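Local coordinates for Lin1840 protein (Listeria innocua serovar 6a, PDB 4ZOC), which probably hydrolyses terminal, non-reducing beta-D-glucosyl residues, releasing beta-D-glucose, as a family 3 glycoside hydrolase of beta-1,2-glucan breakdown, at residues A[24-29]-A[301-306]; A[190-195]-A[233-238]; A[245-250]-A[272-277]; A[292-297]-A[323-328]. The protein carries 2 engineered substitutions. All coordinates share one frame; numbering follows the deposited sequence. Where two conformers were deposited one is given.

Contact 1: A[24-29]-A[301-306]; sequences QLSPFL and EMMTTC
Met-303 hooks over the end of strand 23-25, following directly on the parallel pairing of Gln-24 with Met-302. Two backbone bonds set the register: Gln-24 N gives to Glu-301 O at 3.1 Å, and Met-303 N gives to Gln-24 O at 3.0 Å. The positive phi of Met-303 (66°) then turns the chain away from the strand direction. From CB the methionine chain runs past the carbonyl of the neighbouring strand, its CG lying 3.7 Å from Gln-24 O. Bends at chi2 (-63°) and chi3 (-73°) curl the chain, and SD takes a weak hydrogen bond from Ser-26 N at 3.4 Å while also touching Leu-25 CD2. The CE methyl reaches Leu-29 CD1, tip to tip at 4.0 Å, and passes Ser-26 OG. A flexible, polarisable thioether suits a place that has both an amide and leucine methyls to meet. On another side, Gln-24 and Met-302 point the same way, and Gln-24 OE1 lies 3.4 Å from Met-302 CE. That oxygen has no hydrogen-bond partner in the model, whereas NE2 of the same amide is bonded to Ser-59. Strand 301-302 thus lies beside strand 23-25, the eighth strand of the parallel sheet against the first, which is the closing step of a TIM barrel.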
loop_
_atom_site.group_PDB
_atom_site.type_symbol
_atom_site.label_atom_id
_atom_site.label_comp_id
_atom_site.label_asym_id
_atom_site.label_seq_id
_atom_site.Cartn_x
_atom_site.Cartn_y
_atom_site.Cartn_z
ATOM N N GLN A 24 4.331 34.502 3.778
ATOM C CA GLN A 24 5.772 34.274 3.668
ATOM C C GLN A 24 6.223 34.302 2.216
ATOM O O GLN A 24 5.608 33.659 1.346
ATOM C CB GLN A 24 6.170 32.928 4.324
ATOM C CG GLN A 24 7.647 32.682 4.405
ATOM C CD GLN A 24 7.905 31.351 5.021
ATOM O OE1 GLN A 24 7.537 30.287 4.439
ATOM N NE2 GLN A 24 8.490 31.357 6.219
ATOM N N LEU A 25 7.325 35.045 1.982
ATOM C CA LEU A 25 7.886 35.256 0.646
ATOM C C LEU A 25 9.348 34.906 0.532
ATOM O O LEU A 25 10.068 34.990 1.511
ATOM C CB LEU A 25 7.668 36.698 0.189
ATOM C CG LEU A 25 6.254 37.129 0.154
ATOM C CD1 LEU A 25 6.296 38.624 -0.204
ATOM C CD2 LEU A 25 5.406 36.399 -0.843
ATOM N N SER A 26 9.777 34.562 -0.695
ATOM C CA SER A 26 11.188 34.371 -0.995
ATOM C C SER A 26 11.908 35.722 -0.844
ATOM O O SER A 26 11.252 36.773 -1.004
ATOM C CB SER A 26 11.328 33.898 -2.416
ATOM O OG SER A 26 10.886 32.550 -2.523
ATOM N N PRO A 27 13.223 35.722 -0.573
ATOM C CA PRO A 27 13.857 36.997 -0.196
ATOM C C PRO A 27 13.864 38.074 -1.298
ATOM O O PRO A 27 13.856 39.313 -1.019
ATOM C CB PRO A 27 15.280 36.604 0.138
ATOM C CG PRO A 27 15.505 35.259 -0.570
ATOM C CD PRO A 27 14.148 34.596 -0.408
ATOM N N PHE A 28 13.942 37.618 -2.535
ATOM C CA PHE A 28 14.107 38.569 -3.665
ATOM C C PHE A 28 12.803 39.264 -4.048
ATOM O O PHE A 28 12.778 40.097 -4.960
ATOM C CB PHE A 28 14.731 37.865 -4.896
ATOM C CG PHE A 28 14.093 36.584 -5.255
ATOM C CD1 PHE A 28 12.978 36.584 -6.045
ATOM C CD2 PHE A 28 14.645 35.362 -4.842
ATOM C CE1 PHE A 28 12.376 35.375 -6.389
ATOM C CE2 PHE A 28 14.020 34.154 -5.175
ATOM C CZ PHE A 28 12.909 34.185 -5.946
ATOM N N LEU A 29 11.728 38.945 -3.336
ATOM C CA LEU A 29 10.471 39.724 -3.393
ATOM C C LEU A 29 10.475 40.952 -2.461
ATOM O O LEU A 29 9.553 41.734 -2.469
ATOM C CB LEU A 29 9.239 38.862 -3.139
ATOM C CG LEU A 29 9.176 37.702 -4.120
ATOM C CD1 LEU A 29 8.196 36.625 -3.757
ATOM C CD2 LEU A 29 8.857 38.225 -5.514
ATOM N N GLU A 301 1.007 31.370 5.224
ATOM C CA GLU A 301 0.872 30.830 3.889
ATOM C C GLU A 301 2.189 30.969 3.153
ATOM O O GLU A 301 2.673 32.079 2.921
ATOM C CB GLU A 301 -0.244 31.532 3.126
ATOM C CG GLU A 301 -0.423 31.007 1.697
ATOM C CD GLU A 301 -1.656 31.429 1.051
ATOM O OE1 GLU A 301 -2.343 32.304 1.616
ATOM O OE2 GLU A 301 -1.920 30.925 -0.079
ATOM N N MET A 302 2.787 29.809 2.845
ATOM C CA MET A 302 4.095 29.816 2.257
ATOM C C MET A 302 4.028 30.006 0.724
ATOM O O MET A 302 3.702 29.069 -0.038
ATOM C CB MET A 302 4.797 28.482 2.569
ATOM C CG MET A 302 6.197 28.415 1.984
ATOM S SD MET A 302 7.122 26.880 2.274
ATOM C CE MET A 302 7.315 26.870 4.061
ATOM N N MET A 303 4.298 31.245 0.256
ATOM C CA MET A 303 4.507 31.527 -1.217
ATOM C C MET A 303 3.342 31.363 -2.168
ATOM O O MET A 303 3.475 31.270 -3.363
ATOM C CB MET A 303 5.733 30.797 -1.695
ATOM C CG MET A 303 7.002 31.600 -1.402
ATOM S SD MET A 303 7.052 33.212 -2.289
ATOM C CE MET A 303 7.385 32.663 -3.963
ATOM N N THR A 304 2.147 31.456 -1.605
ATOM C CA THR A 304 0.889 31.612 -2.373
ATOM C C THR A 304 0.085 32.760 -1.754
ATOM O O THR A 304 0.432 33.254 -0.669
ATOM C CB THR A 304 0.086 30.267 -2.530
ATOM O OG1 THR A 304 -0.092 29.631 -1.235
ATOM C CG2 THR A 304 0.830 29.377 -3.453
ATOM N N THR A 305 -0.964 33.153 -2.486
ATOM C CA THR A 305 -1.633 34.388 -2.337
ATOM C C THR A 305 -3.096 34.267 -1.965
ATOM O O THR A 305 -3.778 35.255 -2.051
ATOM C CB THR A 305 -1.513 35.223 -3.604
ATOM O OG1 THR A 305 -2.132 34.543 -4.686
ATOM C CG2 THR A 305 -0.056 35.465 -3.994
ATOM N N CYS A 306 -3.589 33.117 -1.465
ATOM C CA CYS A 306 -4.934 33.023 -1.085
ATOM C C CYS A 306 -5.277 33.970 0.064
ATOM O O CYS A 306 -6.254 34.717 -0.030
ATOM C CB CYS A 306 -5.335 31.569 -0.667
ATOM S SG CYS A 306 -4.973 30.387 -1.966
#

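Contact 2: A[190-195]-A[233-238]; sequences VKHFAA and LVMTAF
His-192 and Met-235 lie side by side and point the same way from neighbouring parallel strands. Met-235 SD sits 3.9 Å from His-192 CD2, oblique to the imidazole, while Thr-236 O, buried with no hydrogen-bond partner in the model, comes to the ring edge, near its plane. One face of the imidazole is covered by Lys-191 CG, 3.6 Å above the ring plane, over its centre. Lys-191 can lie there because its CG stands between the backbone N and the carbonyl carbon (chi1 67°), from where the chain runs out extended; its CB rests on Met-235 CB. The rotation of the ring is also set from outside, by a bond from His-192 ND1 to Asp-140. Phe-193 and Val-234 cross obliquely, Phe-193 CB meeting Val-234 CG1 at 3.7 Å, and the beta-branched valine gives a compact surface for the aromatic side chain. In the backbone, Val-190 N bonds to Leu-233 O, Met-235 N to Val-190 O at 2.9 Å, and Phe-193 N to Met-235 O in a nearly straight bond (176°); Ala-237 N reaches Phe-193 O only weakly. A beta bulge shifts the register by one between Val-190 and Phe-193, and the peptide bonds before His-192 and Ala-194 are both cis. The small Ala-237 fits against the bent end, its CB 3.4 Å from Phe-193 O. Backbone bonds thus fix the strands, while Asp-140 and Phe-135 O hold the polar ends of His-192 and Lys-191, so the pairing probably helps to position these two side chains.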
loop_
_atom_site.group_PDB
_atom_site.type_symbol
_atom_site.label_atom_id
_atom_site.label_comp_id
_atom_site.label_asym_id
_atom_site.label_seq_id
_atom_site.Cartn_x
_atom_site.Cartn_y
_atom_site.Cartn_z
ATOM N N VAL A 190 8.573 21.236 13.205
ATOM C CA VAL A 190 8.214 19.814 12.976
ATOM C C VAL A 190 7.504 19.721 11.652
ATOM O O VAL A 190 6.624 20.529 11.411
ATOM C CB VAL A 190 7.291 19.316 14.146
ATOM C CG1 VAL A 190 6.586 18.000 13.864
ATOM C CG2 VAL A 190 8.095 19.124 15.432
ATOM N N LYS A 191 7.792 18.712 10.825
ATOM C CA LYS A 191 7.058 18.555 9.575
ATOM C C LYS A 191 6.982 17.016 9.293
ATOM O O LYS A 191 7.776 16.242 9.904
ATOM C CB LYS A 191 7.710 19.336 8.403
ATOM C CG LYS A 191 9.052 18.783 7.999
ATOM C CD LYS A 191 9.772 19.737 7.075
ATOM C CE LYS A 191 10.968 19.150 6.392
ATOM N NZ LYS A 191 11.658 20.143 5.584
ATOM N N HIS A 192 6.038 16.586 8.483
ATOM C CA HIS A 192 4.969 17.315 7.839
ATOM C C HIS A 192 3.676 16.759 8.438
ATOM O O HIS A 192 3.392 15.560 8.341
ATOM C CB HIS A 192 4.942 17.070 6.280
ATOM C CG HIS A 192 6.217 17.422 5.589
ATOM N ND1 HIS A 192 7.263 16.530 5.472
ATOM C CD2 HIS A 192 6.609 18.556 4.936
ATOM C CE1 HIS A 192 8.270 17.125 4.826
ATOM N NE2 HIS A 192 7.880 18.340 4.475
ATOM N N PHE A 193 2.893 17.619 9.054
ATOM C CA PHE A 193 1.741 17.155 9.824
ATOM C C PHE A 193 0.598 16.867 8.851
ATOM O O PHE A 193 0.074 17.812 8.255
ATOM C CB PHE A 193 1.363 18.197 10.920
ATOM C CG PHE A 193 0.613 17.616 12.078
ATOM C CD1 PHE A 193 1.273 16.862 13.050
ATOM C CD2 PHE A 193 -0.765 17.811 12.182
ATOM C CE1 PHE A 193 0.588 16.333 14.145
ATOM C CE2 PHE A 193 -1.462 17.304 13.267
ATOM C CZ PHE A 193 -0.792 16.534 14.223
ATOM N N ALA A 194 0.175 15.599 8.595
ATOM C CA ALA A 194 0.666 14.355 9.149
ATOM C C ALA A 194 0.600 13.265 8.142
ATOM O O ALA A 194 -0.218 13.338 7.249
ATOM C CB ALA A 194 -0.201 13.858 10.325
ATOM N N ALA A 195 1.488 12.274 8.327
ATOM C CA ALA A 195 1.402 10.948 7.731
ATOM C C ALA A 195 1.790 10.949 6.237
ATOM O O ALA A 195 1.458 10.051 5.489
ATOM C CB ALA A 195 0.048 10.341 7.922
ATOM N N LEU A 233 7.427 25.476 15.939
ATOM C CA LEU A 233 6.477 25.548 14.841
ATOM C C LEU A 233 6.109 24.130 14.350
ATOM O O LEU A 233 6.844 23.186 14.619
ATOM C CB LEU A 233 7.048 26.298 13.636
ATOM C CG LEU A 233 7.343 27.809 13.785
ATOM C CD1 LEU A 233 8.684 28.056 14.434
ATOM C CD2 LEU A 233 7.264 28.471 12.400
ATOM N N VAL A 234 5.002 24.016 13.656
ATOM C CA VAL A 234 4.627 22.828 12.918
ATOM C C VAL A 234 4.310 23.235 11.497
ATOM O O VAL A 234 3.746 24.306 11.266
ATOM C CB VAL A 234 3.435 22.135 13.582
ATOM C CG1 VAL A 234 2.941 20.924 12.770
ATOM C CG2 VAL A 234 3.838 21.677 14.950
ATOM N N MET A 235 4.619 22.376 10.525
ATOM C CA MET A 235 4.309 22.660 9.126
ATOM C C MET A 235 3.305 21.624 8.619
ATOM O O MET A 235 3.401 20.439 8.991
ATOM C CB MET A 235 5.593 22.577 8.245
ATOM C CG MET A 235 5.356 22.735 6.756
ATOM S SD MET A 235 6.782 22.382 5.731
ATOM C CE MET A 235 7.865 23.733 6.224
ATOM N N THR A 236 2.324 22.066 7.824
ATOM C CA THR A 236 1.304 21.118 7.253
ATOM C C THR A 236 1.894 20.167 6.203
ATOM O O THR A 236 3.013 20.412 5.719
ATOM C CB THR A 236 0.147 21.890 6.612
ATOM O OG1 THR A 236 0.551 22.472 5.344
ATOM C CG2 THR A 236 -0.440 22.903 7.618
ATOM N N ALA A 237 1.146 19.083 5.883
ATOM C CA ALA A 237 1.587 18.151 4.848
ATOM C C ALA A 237 0.830 18.398 3.521
ATOM O O ALA A 237 -0.280 18.904 3.502
ATOM C CB ALA A 237 1.308 16.709 5.332
ATOM N N PHE A 238 1.446 17.959 2.421
ATOM C CA PHE A 238 0.807 17.996 1.139
ATOM C C PHE A 238 -0.358 17.052 0.918
ATOM O O PHE A 238 -1.242 17.330 0.056
ATOM C CB PHE A 238 1.818 17.728 0.059
ATOM C CG PHE A 238 2.834 18.804 -0.109
ATOM C CD1 PHE A 238 2.432 20.090 -0.491
ATOM C CD2 PHE A 238 4.173 18.544 0.079
ATOM C CE1 PHE A 238 3.363 21.071 -0.712
ATOM C CE2 PHE A 238 5.120 19.551 -0.152
ATOM C CZ PHE A 238 4.715 20.803 -0.501
#

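Contact 3: A[245-250]-A[272-277]; sequences PATMNK and GAVAEV
The 3-10 turn at Ala-246 and Thr-247 faces a weakly bonded helical turn at about 273-276, with Thr-247 CA and Val-274 CA 6.3 Å apart. The contact is mostly between side chains, with the carbonyl of Ala-273 also beside Thr-247. Thr-247 uses both of its branches: OG1 lies 3.3 Å from Ala-273 CB, and CG2 meets Val-274 CG2 at 3.8 Å, the two side chains crossing at about a right angle. Its chi1 of -60° divides the work, putting the methyl anti to the backbone N and the hydroxyl beside that N, where OG1 also hydrogen-bonds Thr-236 OG1. Threonine thus suits a place that asks for a methyl on one side and a hydroxyl on the other, while alanine at 273 is small enough to let the oxygen come close. Val-277 fills the other end. Its CG1 touches the rigid ring of Pro-245 at CB, 3.9 Å away. Met-248 lays its CG and SD against the valine at a slant, and the bend at chi3 carries CE onward to Phe-292. Met-248 N bonds back to Pro-245 O at 3.0 Å, tying the turn itself. Helix 286-295 packs beside both segments, through Ser-293 against Thr-247 and Ala-289 against Val-277. Both segments follow barrel strands, 233-236 and 266-268, on the C-terminal side where TIM barrels carry their active sites, and 272-277 directly follows Trp-271 of the glucose pocket.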
loop_
_atom_site.group_PDB
_atom_site.type_symbol
_atom_site.label_atom_id
_atom_site.label_comp_id
_atom_site.label_asym_id
_atom_site.label_seq_id
_atom_site.Cartn_x
_atom_site.Cartn_y
_atom_site.Cartn_z
ATOM N N PRO A 245 -7.273 17.251 2.587
ATOM C CA PRO A 245 -5.899 17.772 2.594
ATOM C C PRO A 245 -5.487 18.278 3.962
ATOM O O PRO A 245 -6.229 19.068 4.581
ATOM C CB PRO A 245 -5.971 18.896 1.566
ATOM C CG PRO A 245 -6.974 18.415 0.624
ATOM C CD PRO A 245 -8.057 17.848 1.504
ATOM N N ALA A 246 -4.308 17.871 4.452
ATOM C CA ALA A 246 -3.919 18.212 5.810
ATOM C C ALA A 246 -4.068 19.719 6.111
ATOM O O ALA A 246 -4.462 20.132 7.227
ATOM C CB ALA A 246 -2.478 17.755 6.073
ATOM N N THR A 247 -3.736 20.553 5.134
ATOM C CA THR A 247 -3.657 22.024 5.329
ATOM C C THR A 247 -5.006 22.605 5.729
ATOM O O THR A 247 -5.049 23.552 6.538
ATOM C CB THR A 247 -3.104 22.692 4.032
ATOM O OG1 THR A 247 -1.787 22.118 3.826
ATOM C CG2 THR A 247 -3.022 24.230 4.130
ATOM N N MET A 248 -6.080 22.024 5.206
ATOM C CA MET A 248 -7.443 22.489 5.611
ATOM C C MET A 248 -8.205 21.463 6.425
ATOM O O MET A 248 -9.450 21.489 6.465
ATOM C CB MET A 248 -8.261 22.909 4.370
ATOM C CG MET A 248 -8.535 21.838 3.332
ATOM S SD MET A 248 -9.779 22.249 2.105
ATOM C CE MET A 248 -11.283 21.832 3.021
ATOM N N ASN A 249 -7.480 20.563 7.097
ATOM C CA ASN A 249 -8.154 19.525 7.867
ATOM C C ASN A 249 -8.372 19.992 9.302
ATOM O O ASN A 249 -7.461 20.046 10.065
ATOM C CB ASN A 249 -7.385 18.254 7.772
ATOM C CG ASN A 249 -8.103 17.090 8.386
ATOM O OD1 ASN A 249 -8.764 17.227 9.382
ATOM N ND2 ASN A 249 -7.939 15.907 7.771
ATOM N N LYS A 250 -9.609 20.409 9.624
ATOM C CA LYS A 250 -9.880 21.044 10.897
ATOM C C LYS A 250 -9.698 20.107 12.005
ATOM O O LYS A 250 -9.177 20.452 13.076
ATOM C CB LYS A 250 -11.338 21.610 11.002
ATOM C CG LYS A 250 -11.721 22.553 9.958
ATOM C CD LYS A 250 -13.104 23.189 10.245
ATOM C CE LYS A 250 -13.991 23.159 9.013
ATOM N NZ LYS A 250 -13.545 24.125 7.945
ATOM N N GLY A 272 2.999 26.302 -1.076
ATOM C CA GLY A 272 1.824 26.377 -1.866
ATOM C C GLY A 272 0.651 25.493 -1.412
ATOM O O GLY A 272 -0.360 25.456 -2.125
ATOM N N ALA A 273 0.723 24.821 -0.244
ATOM C CA ALA A 273 -0.251 23.818 0.085
ATOM C C ALA A 273 -1.627 24.449 0.361
ATOM O O ALA A 273 -2.682 23.775 0.289
ATOM C CB ALA A 273 0.204 23.054 1.322
ATOM N N VAL A 274 -1.655 25.726 0.708
ATOM C CA VAL A 274 -2.977 26.393 0.845
ATOM C C VAL A 274 -3.706 26.450 -0.517
ATOM O O VAL A 274 -4.847 26.010 -0.618
ATOM C CB VAL A 274 -2.848 27.809 1.463
ATOM C CG1 VAL A 274 -4.198 28.474 1.417
ATOM C CG2 VAL A 274 -2.319 27.745 2.921
ATOM N N ALA A 275 -3.037 26.964 -1.562
ATOM C CA ALA A 275 -3.577 27.075 -2.923
ATOM C C ALA A 275 -3.904 25.698 -3.494
ATOM O O ALA A 275 -4.893 25.481 -4.206
ATOM C CB ALA A 275 -2.587 27.839 -3.809
ATOM N N GLU A 276 -3.144 24.729 -3.050
ATOM C CA GLU A 276 -3.161 23.362 -3.633
ATOM C C GLU A 276 -4.351 22.590 -3.138
ATOM O O GLU A 276 -4.682 21.557 -3.712
ATOM C CB GLU A 276 -1.838 22.652 -3.411
ATOM C CG GLU A 276 -0.763 23.206 -4.380
ATOM C CD GLU A 276 0.648 22.825 -4.059
ATOM O OE1 GLU A 276 0.825 21.908 -3.236
ATOM O OE2 GLU A 276 1.515 23.423 -4.743
ATOM N N VAL A 277 -5.043 23.073 -2.107
ATOM C CA VAL A 277 -6.270 22.373 -1.664
ATOM C C VAL A 277 -7.316 22.477 -2.797
ATOM O O VAL A 277 -8.249 21.608 -2.919
ATOM C CB VAL A 277 -6.783 22.802 -0.267
ATOM C CG1 VAL A 277 -5.725 22.739 0.787
ATOM C CG2 VAL A 277 -7.398 24.186 -0.244
#

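Contact 4: A[292-297]-A[323-328]; sequences FSMEAG and NLLDEA
Met-294 reaches helix 322-338 by leaving its own helix with CG anti to the backbone N (chi1 -170°), then bending at chi2 (144°) and chi3 (-88°). The first torsion directs the chain toward the neighbouring helix, and the later bends turn its end along it. Atom by atom, Met-294 CG meets Leu-324 CB at 4.0 Å, where the two side chains slide past each other in opposite directions. In this conformer SD lies against the backbone of the next residue, 3.9 Å from Leu-325 CA, and crosses the Leu-325 side chain at a slant. The CE methyl comes within 4.0 Å of Ala-328 CB and approaches Leu-325 CD1. Because Met-294 was modelled in two conformers, these side-chain contacts are less certain than the rest. A long, unbranched methionine can thread between residues one helical turn apart, and the small alanine at 328 leaves room for its methyl. Leu-324 returns the contact with CD1, which lies 4.2 Å from Glu-295 CA, near the end of the helix; the carboxylate of Glu-295 instead makes a salt bridge to Lys-250. Gly-297 ends that helix in a Schellman motif, its N bonded to Met-294 O at 2.9 Å and its positive phi suited to glycine. Arg-254 bonds the carbonyls of Met-294 and Glu-295, while Tyr-307 and Leu-311 of helix 306-316 pack on Met-294. Helices 286-295 and 322-338, one before and one after strand 301-302, thus pack through apolar side chains in the outer helical layer of a TIM barrel.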
loop_
_atom_site.group_PDB
_atom_site.type_symbol
_atom_site.label_atom_id
_atom_site.label_comp_id
_atom_site.label_asym_id
_atom_site.label_seq_id
_atom_site.Cartn_x
_atom_site.Cartn_y
_atom_site.Cartn_z
ATOM N N PHE A 292 -11.034 27.927 4.361
ATOM C CA PHE A 292 -10.934 26.605 5.023
ATOM C C PHE A 292 -9.563 26.457 5.715
ATOM O O PHE A 292 -9.474 25.935 6.782
ATOM C CB PHE A 292 -11.177 25.476 4.004
ATOM C CG PHE A 292 -12.484 25.579 3.255
ATOM C CD1 PHE A 292 -13.589 26.213 3.826
ATOM C CD2 PHE A 292 -12.628 24.979 2.026
ATOM C CE1 PHE A 292 -14.788 26.268 3.116
ATOM C CE2 PHE A 292 -13.846 25.009 1.332
ATOM C CZ PHE A 292 -14.896 25.666 1.895
ATOM N N SER A 293 -8.515 27.036 5.128
ATOM C CA SER A 293 -7.195 27.011 5.764
ATOM C C SER A 293 -7.166 27.817 7.028
ATOM O O SER A 293 -6.623 27.374 7.986
ATOM C CB SER A 293 -6.074 27.413 4.776
ATOM O OG SER A 293 -6.044 26.456 3.710
ATOM N N MET A 294 -7.775 29.006 7.041
ATOM C CA MET A 294 -7.794 29.758 8.298
ATOM C C MET A 294 -8.698 29.096 9.366
ATOM O O MET A 294 -8.370 29.090 10.552
ATOM C CB MET A 294 -8.165 31.235 8.101
ATOM C CG MET A 294 -7.933 32.019 9.377
ATOM S SD MET A 294 -7.347 33.692 9.123
ATOM C CE MET A 294 -5.594 33.392 9.071
ATOM N N GLU A 295 -9.820 28.529 8.943
ATOM C CA GLU A 295 -10.637 27.780 9.856
ATOM C C GLU A 295 -9.844 26.656 10.519
ATOM O O GLU A 295 -10.034 26.325 11.697
ATOM C CB GLU A 295 -11.840 27.237 9.132
ATOM C CG GLU A 295 -12.927 28.300 8.903
ATOM C CD GLU A 295 -14.056 27.849 8.017
ATOM O OE1 GLU A 295 -13.931 26.746 7.465
ATOM O OE2 GLU A 295 -15.102 28.586 7.922
ATOM N N ALA A 296 -8.958 26.028 9.728
ATOM C CA ALA A 296 -8.136 24.916 10.237
ATOM C C ALA A 296 -6.931 25.416 11.001
ATOM O O ALA A 296 -6.130 24.625 11.526
ATOM C CB ALA A 296 -7.702 24.014 9.067
ATOM N N GLY A 297 -6.716 26.738 11.096
ATOM C CA GLY A 297 -5.645 27.224 11.960
ATOM C C GLY A 297 -4.227 27.387 11.404
ATOM O O GLY A 297 -3.220 27.430 12.170
ATOM N N ASN A 323 -11.563 37.246 14.519
ATOM C CA ASN A 323 -10.862 36.726 15.684
ATOM C C ASN A 323 -9.904 35.615 15.295
ATOM O O ASN A 323 -8.887 35.438 15.930
ATOM C CB ASN A 323 -11.821 36.119 16.696
ATOM C CG ASN A 323 -12.758 37.149 17.267
ATOM O OD1 ASN A 323 -12.387 38.322 17.444
ATOM N ND2 ASN A 323 -13.993 36.756 17.474
ATOM N N LEU A 324 -10.245 34.811 14.305
ATOM C CA LEU A 324 -9.275 33.780 13.878
ATOM C C LEU A 324 -8.028 34.429 13.303
ATOM O O LEU A 324 -6.903 33.937 13.514
ATOM C CB LEU A 324 -9.879 32.857 12.820
ATOM C CG LEU A 324 -11.061 32.020 13.308
ATOM C CD1 LEU A 324 -11.590 31.182 12.162
ATOM C CD2 LEU A 324 -10.756 31.168 14.544
ATOM N N LEU A 325 -8.213 35.474 12.500
ATOM C CA LEU A 325 -7.043 36.228 12.026
ATOM C C LEU A 325 -6.204 36.807 13.151
ATOM O O LEU A 325 -4.967 36.675 13.122
ATOM C CB LEU A 325 -7.441 37.307 11.014
ATOM C CG LEU A 325 -6.340 38.233 10.544
ATOM C CD1 LEU A 325 -5.297 37.427 9.783
ATOM C CD2 LEU A 325 -6.981 39.327 9.649
ATOM N N ASP A 326 -6.854 37.411 14.157
ATOM C CA ASP A 326 -6.115 37.928 15.311
ATOM C C ASP A 326 -5.315 36.852 16.054
ATOM O O ASP A 326 -4.230 37.091 16.660
ATOM C CB ASP A 326 -7.057 38.616 16.293
ATOM C CG ASP A 326 -7.668 39.860 15.727
ATOM O OD1 ASP A 326 -7.316 40.302 14.607
ATOM O OD2 ASP A 326 -8.600 40.373 16.361
ATOM N N GLU A 327 -5.867 35.664 16.076
ATOM C CA GLU A 327 -5.184 34.549 16.756
ATOM C C GLU A 327 -3.925 34.167 15.982
ATOM O O GLU A 327 -2.888 33.959 16.594
ATOM C CB GLU A 327 -6.137 33.335 16.979
ATOM C CG GLU A 327 -7.169 33.627 18.089
ATOM C CD GLU A 327 -8.436 32.787 18.058
ATOM O OE1 GLU A 327 -8.436 31.686 17.460
ATOM O OE2 GLU A 327 -9.433 33.240 18.691
ATOM N N ALA A 328 -4.024 34.101 14.673
ATOM C CA ALA A 328 -2.885 33.769 13.852
ATOM C C ALA A 328 -1.803 34.871 13.964
ATOM O O ALA A 328 -0.617 34.588 14.150
ATOM C CB ALA A 328 -3.300 33.601 12.386
#

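In the fold
Contacts 1 and 2 belong to the same parallel barrel sheet and touch inside it, Met-302 CE lying 3.8 Å from Met-235 CE. Contact 3 adjoins both: Thr-236 OG1 is 2.8 Å from Thr-247 OG1, and Met-302 O is 3.0 Å from Gly-272 N, probable hydrogen bonds in each case. Contact 4 lies farther out and is tied to contact 3 by the salt bridge of Lys-250 NZ and Glu-295 OE1 at 2.7 Å; contacts 2 and 4 do not touch. The side chains of Met-302, Lys-191 and Ala-273 lie about 6, 8 and 9 Å from a bound glucose. Phe-238 of contact 2 touches a glucose, and Trp-271 of the glucose pocket packs on Met-302.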